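Long-range contacts in putative modulator of DNA gyrase (Bacteroides thetaiotaomicron, PDB 1VPB), which is a putative modulator of DNA gyrase and, as a member of the peptidase U62 (PmbA/TldD) family, probably acts as a metallopeptidase: residues L128-F133 with S214-D219; S304-F309 with S349-M354. One frame throughout, in Å; residues are numbered along the deposited sequence.

How the contacts relate
From the N terminus, the chain passes helix 87-101 and enters the loop holding residues 128-133. Contact 1 closes when, after helix 138-150 and the long strands 159-177 and 181-198, the chain leaves edge strand 207-214 and turns through 214-219. Contact 2 opens later, in the loop 304-309 after strand 294-296, and closes at 349-354, where strand 352-354 begins. The two closures therefore follow one another in series, one in the central family region and the other in the C-terminal one. Their centres are about 18 Å apart, yet they touch: Leu128 and Leu215 of contact 1 pack against the backbone of Ala306 and Ser304, so that loops beside the large antiparallel sheet meet the C-terminal part.

Contact 1 of 2, residues L128-F133 with S214-D219; sequences LYDAKF and SLYMND
Asp130 and Met217 meet through a nearly straight hydrogen bond, the backbone N of Met217 donating to Asp130 OD2 over 3.0 Å at 167°. The donor comes from above the carboxylate plane, 36° out of it. With CG anti to the backbone N, Asp130 brings its carboxylate obliquely alongside the CD2 side of the Tyr216 ring, where Asp130 CG lies 3.7 Å from Tyr216 CD2 and the two planes are 32° apart. The backbone N of Asp130 sits over one face of the same ring. At the Leu128 end of the contact, Leu128 and Leu215 run side by side, and Leu128 CD2 reaches Leu215 CD1 at 3.7 Å.

Water 1 extends the polar link, donating to Asp130 OD2 at 2.8 Å and accepting from Asn218 N at 3.0 Å. The other carboxylate oxygen turns back on its own segment: Asp130 OD1 takes the N-H of Lys132 at 3.1 Å in an Asx turn, within a type I beta turn from Asp130 to Phe133. Thr188 OG1 bonds to both Asp130 N and Leu215 O, while Tyr216 OH is held by Lys127 O. Tyr190 OH makes a further, weak hydrogen bond to Asp130 OD2.

One buried carboxylate thus serves both segments, OD1 shaping its own turn and OD2 gripping the facing one; these N-H donors and the water probably spread and stabilise its negative charge.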
# COMPACT_ATOMS: atom_id res chain seq x y z
N LEU A 128 26.73 -2.43 9.67
CA LEU A 128 25.49 -1.79 9.24
C LEU A 128 24.57 -1.47 10.41
O LEU A 128 23.46 -0.93 10.21
CB LEU A 128 24.75 -2.71 8.27
CG LEU A 128 25.58 -3.18 7.06
CD1 LEU A 128 24.82 -4.26 6.31
CD2 LEU A 128 25.90 -2.08 6.19
N TYR A 129 25.03 -1.77 11.63
CA TYR A 129 24.28 -1.55 12.84
C TYR A 129 25.00 -0.55 13.76
O TYR A 129 26.11 -0.82 14.21
CB TYR A 129 24.06 -2.86 13.61
CG TYR A 129 23.12 -2.74 14.80
CD1 TYR A 129 23.52 -2.18 16.00
CD2 TYR A 129 21.77 -3.13 14.71
CE1 TYR A 129 22.65 -2.03 17.05
CE2 TYR A 129 20.89 -2.95 15.77
CZ TYR A 129 21.33 -2.42 16.95
OH TYR A 129 20.44 -2.24 18.03
N ASP A 130 24.33 0.56 14.05
CA ASP A 130 24.83 1.61 14.98
C ASP A 130 24.63 1.15 16.41
O ASP A 130 23.53 1.10 16.96
CB ASP A 130 24.07 2.88 14.65
CG ASP A 130 24.46 4.03 15.52
OD1 ASP A 130 25.44 3.88 16.29
OD2 ASP A 130 23.83 5.11 15.45
N ALA A 131 25.73 0.83 17.09
CA ALA A 131 25.65 0.33 18.45
C ALA A 131 25.03 1.33 19.45
O ALA A 131 24.55 0.91 20.51
CB ALA A 131 27.05 0.01 18.90
N LYS A 132 25.07 2.60 19.11
CA LYS A 132 24.41 3.66 19.90
C LYS A 132 22.87 3.60 19.89
O LYS A 132 22.21 4.24 20.71
CB LYS A 132 24.88 5.01 19.44
CG LYS A 132 26.41 5.19 19.57
CD LYS A 132 26.95 6.57 19.13
CE LYS A 132 28.48 6.72 19.34
NZ LYS A 132 29.21 7.56 18.26
N PHE A 133 22.29 2.84 18.99
CA PHE A 133 20.85 2.87 18.80
C PHE A 133 20.08 2.78 20.13
O PHE A 133 19.24 3.60 20.39
CB PHE A 133 20.43 1.75 17.86
CG PHE A 133 18.95 1.73 17.56
CD1 PHE A 133 18.45 2.50 16.52
CD2 PHE A 133 18.08 0.95 18.28
CE1 PHE A 133 17.08 2.50 16.24
CE2 PHE A 133 16.69 0.97 18.02
CZ PHE A 133 16.22 1.75 16.98
N SER A 214 20.63 7.81 7.16
CA SER A 214 21.92 7.19 7.45
C SER A 214 21.71 5.93 8.27
O SER A 214 20.70 5.80 8.98
CB SER A 214 22.80 8.14 8.27
OG SER A 214 24.10 7.57 8.46
N LEU A 215 22.70 5.04 8.25
CA LEU A 215 22.70 3.88 9.08
C LEU A 215 23.11 4.27 10.52
O LEU A 215 22.88 3.52 11.46
CB LEU A 215 23.69 2.87 8.51
CG LEU A 215 23.40 2.32 7.10
CD1 LEU A 215 24.41 1.23 6.79
CD2 LEU A 215 22.05 1.72 7.06
N TYR A 216 23.81 5.44 10.68
CA TYR A 216 24.33 5.90 11.98
C TYR A 216 23.80 7.30 12.38
O TYR A 216 23.78 8.19 11.57
CB TYR A 216 25.87 6.04 11.88
CG TYR A 216 26.56 4.70 11.84
CD1 TYR A 216 26.57 3.93 10.70
CD2 TYR A 216 27.08 4.16 12.97
CE1 TYR A 216 27.18 2.68 10.68
CE2 TYR A 216 27.71 2.91 12.96
CZ TYR A 216 27.71 2.17 11.83
OH TYR A 216 28.34 0.93 11.84
N MET A 217 23.33 7.43 13.61
CA MET A 217 22.78 8.72 14.11
C MET A 217 23.81 9.80 13.97
O MET A 217 23.52 10.93 13.54
CB MET A 217 22.29 8.59 15.54
CG MET A 217 21.78 9.91 16.13
SD MET A 217 20.39 10.61 15.22
CE MET A 217 19.15 9.87 16.19
N ASN A 218 25.05 9.44 14.31
CA ASN A 218 26.14 10.40 14.26
C ASN A 218 26.39 10.95 12.85
O ASN A 218 26.79 12.10 12.70
CB ASN A 218 27.42 9.79 14.81
CG ASN A 218 28.50 10.82 15.04
OD1 ASN A 218 29.51 10.83 14.36
ND2 ASN A 218 28.26 11.73 15.98
N ASP A 219 26.16 10.14 11.83
CA ASP A 219 26.36 10.51 10.45
C ASP A 219 25.17 11.15 9.77
O ASP A 219 25.29 11.72 8.68
CB ASP A 219 26.81 9.30 9.62
CG ASP A 219 28.05 8.63 10.17
OD1 ASP A 219 28.86 9.28 10.88
OD2 ASP A 219 28.33 7.44 9.93
O HOH W 1 25.70 7.08 16.12

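Contact 2 of 2, residues S304-F309 with S349-M354; sequences SGARYF and SSILVM. With EDO (1,2-ethanediol), chain B.
The turn leading into strand 352-354, an inner strand of a five-stranded mixed sheet in the C-terminal part of the protein, packs here against the irregular loop 304-309. Its polar link joins Arg307 and Ser350. Arg307 NE donates to Ser350 OG over 2.8 Å, and at 178° the bond is almost perfectly straight. The hydroxyl lies at the edge of the guanidinium, only 1° out of its plane. Arg307 CG stands between the backbone N and the carbonyl carbon (chi1 61°), and from there the chain runs extended to NE, carrying the guanidinium alongside the turn. Arg307 NH2 also comes to 3.3 Å from Ser349 O.

Beside this bond the apolar side chain of Ile351 lies against the backbone of the loop. Its CG1, anti to the carbonyl carbon, approaches Ser304 O to 3.4 Å, and the terminal methyl continues past it, bringing Ile351 CD1 within 3.6 Å of Ala306 N and 3.9 Å of Ala306 CB. Gly305, at a backbone conformation suited to glycine and with no side chain, lets Ser350 O and Ile351 CG1 lie close to its backbone. A 1,2-ethanediol, probably from the crystallisation liquor, bridges the loop backbone, accepting from Gly305 N through O1 and donating through O2 to Ala306 O at 2.7 Å.

Outside the pair, Asp296 at the end of strand 294-296 receives the N-H groups of both Ser350 and Ile351 on OD1. Arg307 makes backbone bonds with Pro298, and Ile351 with Glu297, so both segments flank the chain leaving strand 294-296, while Ile351 also rests on Arg437 of the neighbouring strand 436-437.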
# COMPACT_ATOMS: atom_id res chain seq x y z
N SER A 304 24.11 1.43 2.91
CA SER A 304 22.72 0.96 2.81
C SER A 304 22.61 0.02 1.62
O SER A 304 23.07 0.33 0.54
CB SER A 304 21.78 2.13 2.60
OG SER A 304 20.42 1.67 2.56
N GLY A 305 22.05 -1.17 1.84
CA GLY A 305 21.95 -2.18 0.79
C GLY A 305 22.92 -3.32 0.88
O GLY A 305 22.77 -4.38 0.25
N ALA A 306 24.01 -3.13 1.63
CA ALA A 306 25.06 -4.13 1.65
C ALA A 306 24.60 -5.43 2.31
O ALA A 306 23.83 -5.41 3.28
CB ALA A 306 26.29 -3.58 2.36
N ARG A 307 25.06 -6.53 1.78
CA ARG A 307 24.72 -7.87 2.30
C ARG A 307 25.59 -8.95 1.71
O ARG A 307 26.04 -8.85 0.57
CB ARG A 307 23.23 -8.18 2.04
CG ARG A 307 22.87 -8.19 0.62
CD ARG A 307 21.40 -8.56 0.37
NE ARG A 307 21.10 -8.51 -1.06
CZ ARG A 307 20.00 -9.00 -1.62
NH1 ARG A 307 19.05 -9.60 -0.89
NH2 ARG A 307 19.83 -8.87 -2.90
N TYR A 308 25.88 -9.97 2.53
CA TYR A 308 26.67 -11.10 2.05
C TYR A 308 25.88 -12.26 1.44
O TYR A 308 26.45 -13.13 0.84
CB TYR A 308 27.54 -11.63 3.19
CG TYR A 308 28.74 -10.72 3.50
CD1 TYR A 308 29.52 -10.24 2.47
CD2 TYR A 308 29.02 -10.33 4.81
CE1 TYR A 308 30.60 -9.41 2.74
CE2 TYR A 308 30.12 -9.48 5.10
CZ TYR A 308 30.91 -9.05 4.03
OH TYR A 308 32.01 -8.20 4.28
N PHE A 309 24.56 -12.23 1.62
CA PHE A 309 23.72 -13.27 1.02
C PHE A 309 22.33 -12.72 0.76
O PHE A 309 21.89 -11.78 1.41
CB PHE A 309 23.65 -14.54 1.89
CG PHE A 309 23.37 -14.28 3.32
CD1 PHE A 309 24.43 -14.06 4.24
CD2 PHE A 309 22.07 -14.31 3.80
CE1 PHE A 309 24.17 -13.85 5.55
CE2 PHE A 309 21.83 -14.12 5.14
CZ PHE A 309 22.90 -13.84 6.00
N SER A 349 19.76 -7.23 -7.15
CA SER A 349 20.89 -6.35 -6.81
C SER A 349 20.87 -5.92 -5.36
O SER A 349 19.86 -6.07 -4.67
CB SER A 349 20.87 -5.10 -7.70
OG SER A 349 19.67 -4.37 -7.55
N SER A 350 22.01 -5.38 -4.88
CA SER A 350 22.17 -5.00 -3.50
C SER A 350 22.50 -3.51 -3.39
O SER A 350 21.78 -2.77 -2.74
CB SER A 350 23.25 -5.81 -2.85
OG SER A 350 22.93 -7.22 -2.80
N ILE A 351 23.57 -3.09 -4.08
CA ILE A 351 23.90 -1.67 -4.18
C ILE A 351 24.31 -1.38 -5.59
O ILE A 351 25.26 -1.95 -6.07
CB ILE A 351 25.07 -1.24 -3.22
CG1 ILE A 351 24.75 -1.55 -1.78
CG2 ILE A 351 25.34 0.27 -3.39
CD1 ILE A 351 25.89 -1.27 -0.79
N LEU A 352 23.50 -0.56 -6.27
CA LEU A 352 23.82 -0.19 -7.65
C LEU A 352 24.68 1.04 -7.67
O LEU A 352 24.32 2.09 -7.10
CB LEU A 352 22.59 0.03 -8.46
CG LEU A 352 21.75 -1.25 -8.65
CD1 LEU A 352 20.47 -0.91 -9.33
CD2 LEU A 352 22.44 -2.32 -9.43
N VAL A 353 25.80 0.92 -8.35
CA VAL A 353 26.77 2.03 -8.42
C VAL A 353 27.05 2.37 -9.89
O VAL A 353 27.60 1.55 -10.64
CB VAL A 353 28.08 1.67 -7.73
CG1 VAL A 353 29.09 2.84 -7.84
CG2 VAL A 353 27.83 1.25 -6.24
N MET A 354 26.66 3.57 -10.27
CA MET A 354 26.93 4.09 -11.60
C MET A 354 28.30 4.77 -11.60
O MET A 354 28.65 5.45 -10.63
CB MET A 354 25.84 5.09 -11.99
CG MET A 354 25.94 5.65 -13.40
SD MET A 354 25.25 4.63 -14.72
CE MET A 354 23.51 4.80 -14.41
C1 EDO B . 21.72 -2.23 5.34
O1 EDO B . 20.86 -1.34 4.66
C2 EDO B . 21.30 -3.65 5.05
O2 EDO B . 21.52 -4.02 3.69